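Local structure of 433aa long hypothetical phosphoribosylglycinamide formyl transferase (Pyrococcus horikoshii, 2DWC) at residues E279-G284 with W288-S293; R123-L128 with V134-Y139. The protein is an uncharacterised ATP-grasp protein related to PurT that binds adenosine-5'-diphosphate. One frame throughout, in Å; residues are numbered along the deposited sequence.

Interaction 1: residues E279-G284 with W288-S293; sequences EMFVKG and WANEVS. With ADP (adenosine-5'-diphosphate), chain H.
The first torsions of Phe-281 and Asn-290 bring ring and amide together. Phe-281 sets its ring beside its own backbone N (chi1 -57°), while Asn-290 swings its amide to the far side from its N (chi1 172°). The amide then lies across the rim of the ring, with the two planes 25° apart. Asn-290 CB sits over the ring face, 4.0 Å from the centroid of Phe-281, a CH-pi contact. The ring also packs against the adenine of ADP, with Phe-281 CZ 3.6 Å from ADP C5. Further along, Glu-291 extends its chain to the phosphates. Its OE2 comes within 2.7 Å of ADP O3A, a short oxygen-to-oxygen approach that is doubtful as a bond. Glu-279 runs beside Glu-291 but bends away at chi2. One water takes a hydrogen bond from Asn-290 ND2 and gives one to Glu-279 OE1. Thr-212 and His-235 bind the same carboxylate, which probably fixes its rotation.

The backbones form an antiparallel hairpin. Phe-281 and Trp-288 are a hydrogen-bonded pair, with Phe-281 N 2.8 Å from Trp-288 O and Trp-288 N 2.9 Å from Phe-281 O. Asn-290 and Glu-291 both face Glu-279, which makes a classic beta bulge. There Asn-290 N binds Glu-279 O at 2.8 Å, and the bond from Glu-291 N to the same oxygen is weak. At the other end Lys-283 CB meets the edge of the Trp-288 indole, 3.5 Å from CZ3.

Phe-281, Asn-290 and Glu-291 thus contribute one wall of the nucleotide pocket. Phe-207 stacks on the Phe-281 ring. On the reverse face Met-280 and Ala-289 pack on helix 253-270. Strand 209-219 pairs with the other edge of strand 274-283, and helix 121-132 touches Ala-289, Glu-291 and Val-292.

Interaction 2: residues R123-L128 with V134-Y139; sequences RLRETL and VPTSRY
The side chains of Arg-125 and Tyr-139 run alongside each other, pointing opposite ways, and the guanidinium stands at 90° to the phenol ring. The aliphatic part of the arginine makes the face contact. Its CG sits over the ring centre, 3.6 Å from the centroid of Tyr-139, as a CH-pi contact. Bends at chi2 and chi3 then turn the guanidinium toward the loop. Thr-136 CB lies over one face of this group, toward its rim. Ser-137 OG meets its edge nearly in plane and accepts a hydrogen bond from Arg-125 NH1 at 3.0 Å.

Glu-126 reaches the phenol end of the same tyrosine. Tyr-139 OH donates to Glu-126 OE1 at 2.7 Å, on the syn side and 25° out of the carboxylate plane. Tyr-141 OH also bonds to this oxygen. Nearer the helix end, Leu-128 CB packs on Val-134 CG2 at 3.9 Å. Val-134 N binds Leu-128 O at 3.1 Å and so ties the loop to the helix backbone.

Helix 121-132 thus grips the loop leading into strand 139-142. Ser-137 belongs to the ADP pocket, and its OG is also bonded to Glu-202, another pocket residue. The bond from Arg-125 therefore makes the arginine a second-shell partner of the site. Arg-125 NH2 also makes a long, weak ion pair with Glu-202. The arginine's positive charge would probably polarise the serine hydroxyl, and two phenols on one oxygen would probably help keep Glu-126 ionised.

Both segments of interaction 2 precede those of interaction 1 along the chain. Their centres are about 11 Å apart. Interaction 2 joins helix 121-132 to the loop before strand 139-142, whereas interaction 1 is the hairpin of strands 274-283 and 286-293 in the large mixed sheet. The two touch along strand 286-293. Ala-289 N probably hydrogen-bonds to Pro-135 O at 2.8 Å, and Val-292 CG1 packs on Leu-124 CD1 at 3.6 Å. Both supply residues of the ADP pocket. The helix and loop of interaction 2 therefore border the nucleotide-binding hairpin of the ATP-grasp fold.

Interaction 1: residues E279-G284 with W288-S293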
loop_
_atom_site.group_PDB
_atom_site.type_symbol
_atom_site.label_atom_id
_atom_site.label_comp_id
_atom_site.label_asym_id
_atom_site.label_seq_id
_atom_site.Cartn_x
_atom_site.Cartn_y
_atom_site.Cartn_z
ATOM N N GLU B 279 8.101 -23.454 -6.397
ATOM C CA GLU B 279 9.549 -23.329 -6.448
ATOM C C GLU B 279 10.120 -24.256 -7.509
ATOM O O GLU B 279 9.775 -25.420 -7.525
ATOM C CB GLU B 279 10.133 -23.699 -5.089
ATOM C CG GLU B 279 9.826 -22.689 -3.963
ATOM C CD GLU B 279 10.314 -21.299 -4.322
ATOM O OE1 GLU B 279 11.448 -21.183 -4.853
ATOM O OE2 GLU B 279 9.566 -20.326 -4.071
ATOM N N MET B 280 10.984 -23.727 -8.374
ATOM C CA MET B 280 11.588 -24.523 -9.439
ATOM C C MET B 280 13.059 -24.193 -9.639
ATOM O O MET B 280 13.512 -23.103 -9.285
ATOM C CB MET B 280 10.858 -24.250 -10.745
ATOM C CG MET B 280 9.413 -24.726 -10.732
ATOM S SD MET B 280 8.575 -24.340 -12.251
ATOM C CE MET B 280 6.945 -23.955 -11.760
ATOM N N PHE B 281 13.812 -25.147 -10.193
ATOM C CA PHE B 281 15.227 -24.917 -10.502
ATOM C C PHE B 281 15.297 -24.793 -12.031
ATOM O O PHE B 281 14.614 -25.528 -12.751
ATOM C CB PHE B 281 16.106 -26.120 -10.064
ATOM C CG PHE B 281 15.998 -26.463 -8.599
ATOM C CD1 PHE B 281 15.959 -25.461 -7.630
ATOM C CD2 PHE B 281 16.021 -27.797 -8.180
ATOM C CE1 PHE B 281 15.952 -25.770 -6.264
ATOM C CE2 PHE B 281 16.019 -28.126 -6.825
ATOM C CZ PHE B 281 15.986 -27.109 -5.854
ATOM N N VAL B 282 16.124 -23.872 -12.528
ATOM C CA VAL B 282 16.256 -23.685 -13.970
ATOM C C VAL B 282 17.713 -23.762 -14.409
ATOM O O VAL B 282 18.591 -23.145 -13.800
ATOM C CB VAL B 282 15.714 -22.293 -14.423
ATOM C CG1 VAL B 282 15.880 -22.135 -15.956
ATOM C CG2 VAL B 282 14.238 -22.148 -14.042
ATOM N N LYS B 283 17.967 -24.524 -15.471
ATOM C CA LYS B 283 19.332 -24.621 -16.012
ATOM C C LYS B 283 19.103 -24.584 -17.523
ATOM O O LYS B 283 18.655 -25.565 -18.114
ATOM C CB LYS B 283 19.994 -25.939 -15.596
ATOM C CG LYS B 283 21.522 -25.870 -15.645
ATOM C CD LYS B 283 22.118 -27.161 -16.125
ATOM C CE LYS B 283 23.620 -27.009 -16.312
ATOM N NZ LYS B 283 24.112 -28.034 -17.288
ATOM N N GLY B 284 19.351 -23.430 -18.139
ATOM C CA GLY B 284 19.088 -23.299 -19.558
ATOM C C GLY B 284 17.594 -23.398 -19.812
ATOM O O GLY B 284 16.810 -22.677 -19.188
ATOM N N TRP B 288 13.091 -27.952 -13.275
ATOM C CA TRP B 288 12.735 -29.022 -12.330
ATOM C C TRP B 288 11.845 -28.424 -11.242
ATOM O O TRP B 288 12.158 -27.343 -10.752
ATOM C CB TRP B 288 13.977 -29.558 -11.629
ATOM C CG TRP B 288 14.961 -30.304 -12.492
ATOM C CD1 TRP B 288 15.051 -31.670 -12.640
ATOM C CD2 TRP B 288 16.053 -29.743 -13.243
ATOM N NE1 TRP B 288 16.140 -31.988 -13.427
ATOM C CE2 TRP B 288 16.771 -30.831 -13.812
ATOM C CE3 TRP B 288 16.501 -28.434 -13.487
ATOM C CZ2 TRP B 288 17.916 -30.643 -14.609
ATOM C CZ3 TRP B 288 17.649 -28.247 -14.286
ATOM C CH2 TRP B 288 18.337 -29.352 -14.832
ATOM N N ALA B 289 10.769 -29.117 -10.859
ATOM C CA ALA B 289 9.897 -28.641 -9.776
ATOM C C ALA B 289 10.540 -29.051 -8.481
ATOM O O ALA B 289 10.957 -30.200 -8.327
ATOM C CB ALA B 289 8.488 -29.257 -9.861
ATOM N N ASN B 290 10.601 -28.129 -7.519
ATOM C CA ASN B 290 11.242 -28.439 -6.266
ATOM C C ASN B 290 10.186 -28.644 -5.196
ATOM O O ASN B 290 10.034 -29.737 -4.681
ATOM C CB ASN B 290 12.217 -27.319 -5.900
ATOM C CG ASN B 290 12.786 -27.465 -4.506
ATOM O OD1 ASN B 290 12.906 -28.569 -3.987
ATOM N ND2 ASN B 290 13.174 -26.337 -3.904
ATOM N N GLU B 291 9.447 -27.592 -4.861
ATOM C CA GLU B 291 8.403 -27.754 -3.853
ATOM C C GLU B 291 7.385 -26.629 -4.074
ATOM O O GLU B 291 7.470 -25.916 -5.049
ATOM C CB GLU B 291 9.021 -27.673 -2.461
ATOM C CG GLU B 291 9.624 -26.317 -2.140
ATOM C CD GLU B 291 10.374 -26.321 -0.821
ATOM O OE1 GLU B 291 10.083 -27.197 0.017
ATOM O OE2 GLU B 291 11.236 -25.442 -0.616
ATOM N N VAL B 292 6.405 -26.482 -3.195
ATOM C CA VAL B 292 5.426 -25.417 -3.411
ATOM C C VAL B 292 4.834 -24.950 -2.081
ATOM O O VAL B 292 4.631 -25.753 -1.166
ATOM C CB VAL B 292 4.299 -25.911 -4.380
ATOM C CG1 VAL B 292 3.849 -27.263 -3.973
ATOM C CG2 VAL B 292 3.089 -24.952 -4.370
ATOM N N SER B 293 4.612 -23.650 -1.963
ATOM C CA SER B 293 3.973 -23.128 -0.747
ATOM C C SER B 293 2.578 -22.723 -1.208
ATOM O O SER B 293 2.430 -21.958 -2.157
ATOM C CB SER B 293 4.721 -21.913 -0.205
ATOM O OG SER B 293 4.242 -21.660 1.095
HETATM P PB ADP H . 13.281 -25.618 2.401
HETATM O O1B ADP H . 11.914 -25.051 2.394
HETATM O O2B ADP H . 14.598 -24.689 2.405
HETATM O O3B ADP H . 13.577 -27.115 2.913
HETATM P PA ADP H . 14.498 -27.058 0.324
HETATM O O1A ADP H . 15.150 -27.790 1.433
HETATM O O2A ADP H . 13.702 -28.063 -0.648
HETATM O O3A ADP H . 13.409 -25.991 0.840
HETATM O "O5'" ADP H . 15.560 -26.257 -0.576
HETATM C "C5'" ADP H . 16.407 -25.268 0.014
HETATM C "C4'" ADP H . 17.543 -24.951 -0.958
HETATM O "O4'" ADP H . 18.517 -26.005 -1.021
HETATM C "C3'" ADP H . 16.979 -24.855 -2.375
HETATM O "O3'" ADP H . 16.401 -23.560 -2.561
HETATM C "C2'" ADP H . 18.302 -24.950 -3.131
HETATM O "O2'" ADP H . 19.057 -23.755 -2.916
HETATM C "C1'" ADP H . 18.958 -26.114 -2.387
HETATM N N9 ADP H . 18.477 -27.416 -2.905
HETATM C C8 ADP H . 17.487 -28.149 -2.405
HETATM N N7 ADP H . 17.357 -29.268 -3.121
HETATM C C5 ADP H . 18.273 -29.246 -4.077
HETATM C C6 ADP H . 18.615 -30.108 -5.117
HETATM N N6 ADP H . 17.984 -31.268 -5.264
HETATM N N1 ADP H . 19.611 -29.761 -5.943
HETATM C C2 ADP H . 20.271 -28.628 -5.786
HETATM N N3 ADP H . 19.976 -27.787 -4.807
HETATM C C4 ADP H . 18.991 -28.064 -3.946
HETATM O O HOH W 1 13.474 -23.209 -4.831
#

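Interaction 2: residues R123-L128 with V134-Y139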
loop_
_atom_site.group_PDB
_atom_site.type_symbol
_atom_site.label_atom_id
_atom_site.label_comp_id
_atom_site.label_asym_id
_atom_site.label_seq_id
_atom_site.Cartn_x
_atom_site.Cartn_y
_atom_site.Cartn_z
ATOM N N ARG B 123 4.549 -36.531 0.993
ATOM C CA ARG B 123 3.250 -36.335 0.386
ATOM C C ARG B 123 3.379 -35.344 -0.791
ATOM O O ARG B 123 2.770 -35.522 -1.838
ATOM C CB ARG B 123 2.246 -35.800 1.418
ATOM C CG ARG B 123 1.952 -36.770 2.572
ATOM C CD ARG B 123 0.707 -36.341 3.374
ATOM N NE ARG B 123 0.929 -35.169 4.228
ATOM C CZ ARG B 123 1.079 -35.221 5.554
ATOM N NH1 ARG B 123 1.031 -36.392 6.180
ATOM N NH2 ARG B 123 1.265 -34.106 6.259
ATOM N N LEU B 124 4.190 -34.315 -0.607
ATOM C CA LEU B 124 4.361 -33.304 -1.646
ATOM C C LEU B 124 5.075 -33.856 -2.878
ATOM O O LEU B 124 4.597 -33.708 -4.001
ATOM C CB LEU B 124 5.157 -32.124 -1.105
ATOM C CG LEU B 124 5.301 -30.964 -2.089
ATOM C CD1 LEU B 124 3.906 -30.552 -2.589
ATOM C CD2 LEU B 124 6.026 -29.812 -1.392
ATOM N N ARG B 125 6.226 -34.484 -2.651
ATOM C CA ARG B 125 6.991 -35.029 -3.770
ATOM C C ARG B 125 6.156 -36.039 -4.540
ATOM O O ARG B 125 6.118 -36.018 -5.772
ATOM C CB ARG B 125 8.304 -35.656 -3.267
ATOM C CG ARG B 125 9.225 -36.203 -4.395
ATOM C CD ARG B 125 9.454 -35.223 -5.566
ATOM N NE ARG B 125 10.104 -33.954 -5.177
ATOM C CZ ARG B 125 11.395 -33.687 -5.324
ATOM N NH1 ARG B 125 12.207 -34.599 -5.842
ATOM N NH2 ARG B 125 11.866 -32.488 -4.997
ATOM N N GLU B 126 5.456 -36.929 -3.842
ATOM C CA GLU B 126 4.639 -37.904 -4.557
ATOM C C GLU B 126 3.509 -37.232 -5.331
ATOM O O GLU B 126 3.106 -37.696 -6.399
ATOM C CB GLU B 126 4.092 -38.949 -3.575
ATOM C CG GLU B 126 5.201 -39.830 -2.962
ATOM C CD GLU B 126 6.154 -40.388 -4.030
ATOM O OE1 GLU B 126 7.356 -40.032 -4.021
ATOM O OE2 GLU B 126 5.690 -41.165 -4.885
ATOM N N THR B 127 2.993 -36.124 -4.797
ATOM C CA THR B 127 1.940 -35.408 -5.504
ATOM C C THR B 127 2.510 -34.844 -6.808
ATOM O O THR B 127 1.866 -34.922 -7.858
ATOM C CB THR B 127 1.353 -34.262 -4.613
ATOM O OG1 THR B 127 0.735 -34.848 -3.456
ATOM C CG2 THR B 127 0.301 -33.441 -5.376
ATOM N N LEU B 128 3.711 -34.264 -6.735
ATOM C CA LEU B 128 4.324 -33.718 -7.945
ATOM C C LEU B 128 4.641 -34.795 -8.979
ATOM O O LEU B 128 4.425 -34.594 -10.166
ATOM C CB LEU B 128 5.629 -32.987 -7.629
ATOM C CG LEU B 128 5.542 -31.476 -7.336
ATOM C CD1 LEU B 128 4.395 -31.195 -6.395
ATOM C CD2 LEU B 128 6.871 -30.991 -6.754
ATOM N N VAL B 134 5.244 -33.883 -13.101
ATOM C CA VAL B 134 6.194 -32.871 -13.528
ATOM C C VAL B 134 7.574 -33.344 -13.166
ATOM O O VAL B 134 7.752 -34.131 -12.249
ATOM C CB VAL B 134 5.931 -31.494 -12.832
ATOM C CG1 VAL B 134 4.600 -30.924 -13.293
ATOM C CG2 VAL B 134 5.965 -31.661 -11.330
ATOM N N PRO B 135 8.586 -32.858 -13.889
ATOM C CA PRO B 135 9.957 -33.271 -13.596
ATOM C C PRO B 135 10.467 -32.763 -12.257
ATOM O O PRO B 135 10.144 -31.651 -11.839
ATOM C CB PRO B 135 10.757 -32.713 -14.784
ATOM C CG PRO B 135 9.970 -31.515 -15.210
ATOM C CD PRO B 135 8.512 -31.886 -14.998
ATOM N N THR B 136 11.241 -33.594 -11.578
ATOM C CA THR B 136 11.826 -33.212 -10.298
ATOM C C THR B 136 13.172 -33.889 -10.206
ATOM O O THR B 136 13.513 -34.716 -11.056
ATOM C CB THR B 136 11.031 -33.740 -9.089
ATOM O OG1 THR B 136 11.213 -35.160 -8.992
ATOM C CG2 THR B 136 9.548 -33.436 -9.217
ATOM N N SER B 137 13.928 -33.526 -9.184
ATOM C CA SER B 137 15.219 -34.153 -8.925
ATOM C C SER B 137 14.963 -35.637 -8.665
ATOM O O SER B 137 13.884 -36.016 -8.209
ATOM C CB SER B 137 15.858 -33.545 -7.680
ATOM O OG SER B 137 15.059 -33.764 -6.514
ATOM N N ARG B 138 15.941 -36.489 -8.957
ATOM C CA ARG B 138 15.782 -37.910 -8.665
ATOM C C ARG B 138 15.841 -38.033 -7.164
ATOM O O ARG B 138 16.598 -37.322 -6.505
ATOM C CB ARG B 138 16.924 -38.742 -9.270
ATOM C CG ARG B 138 16.987 -38.683 -10.773
ATOM C CD ARG B 138 18.279 -39.323 -11.269
ATOM N NE ARG B 138 18.586 -38.925 -12.639
ATOM C CZ ARG B 138 17.823 -39.225 -13.685
ATOM N NH1 ARG B 138 16.713 -39.931 -13.507
ATOM N NH2 ARG B 138 18.164 -38.815 -14.906
ATOM N N TYR B 139 15.088 -38.972 -6.604
ATOM C CA TYR B 139 15.078 -39.091 -5.160
ATOM C C TYR B 139 14.708 -40.497 -4.676
ATOM O O TYR B 139 14.240 -41.337 -5.453
ATOM C CB TYR B 139 14.051 -38.110 -4.587
ATOM C CG TYR B 139 12.645 -38.489 -4.998
ATOM C CD1 TYR B 139 12.145 -38.150 -6.262
ATOM C CD2 TYR B 139 11.831 -39.276 -4.161
ATOM C CE1 TYR B 139 10.896 -38.584 -6.677
ATOM C CE2 TYR B 139 10.565 -39.719 -4.579
ATOM C CZ TYR B 139 10.109 -39.373 -5.835
ATOM O OH TYR B 139 8.880 -39.818 -6.256
#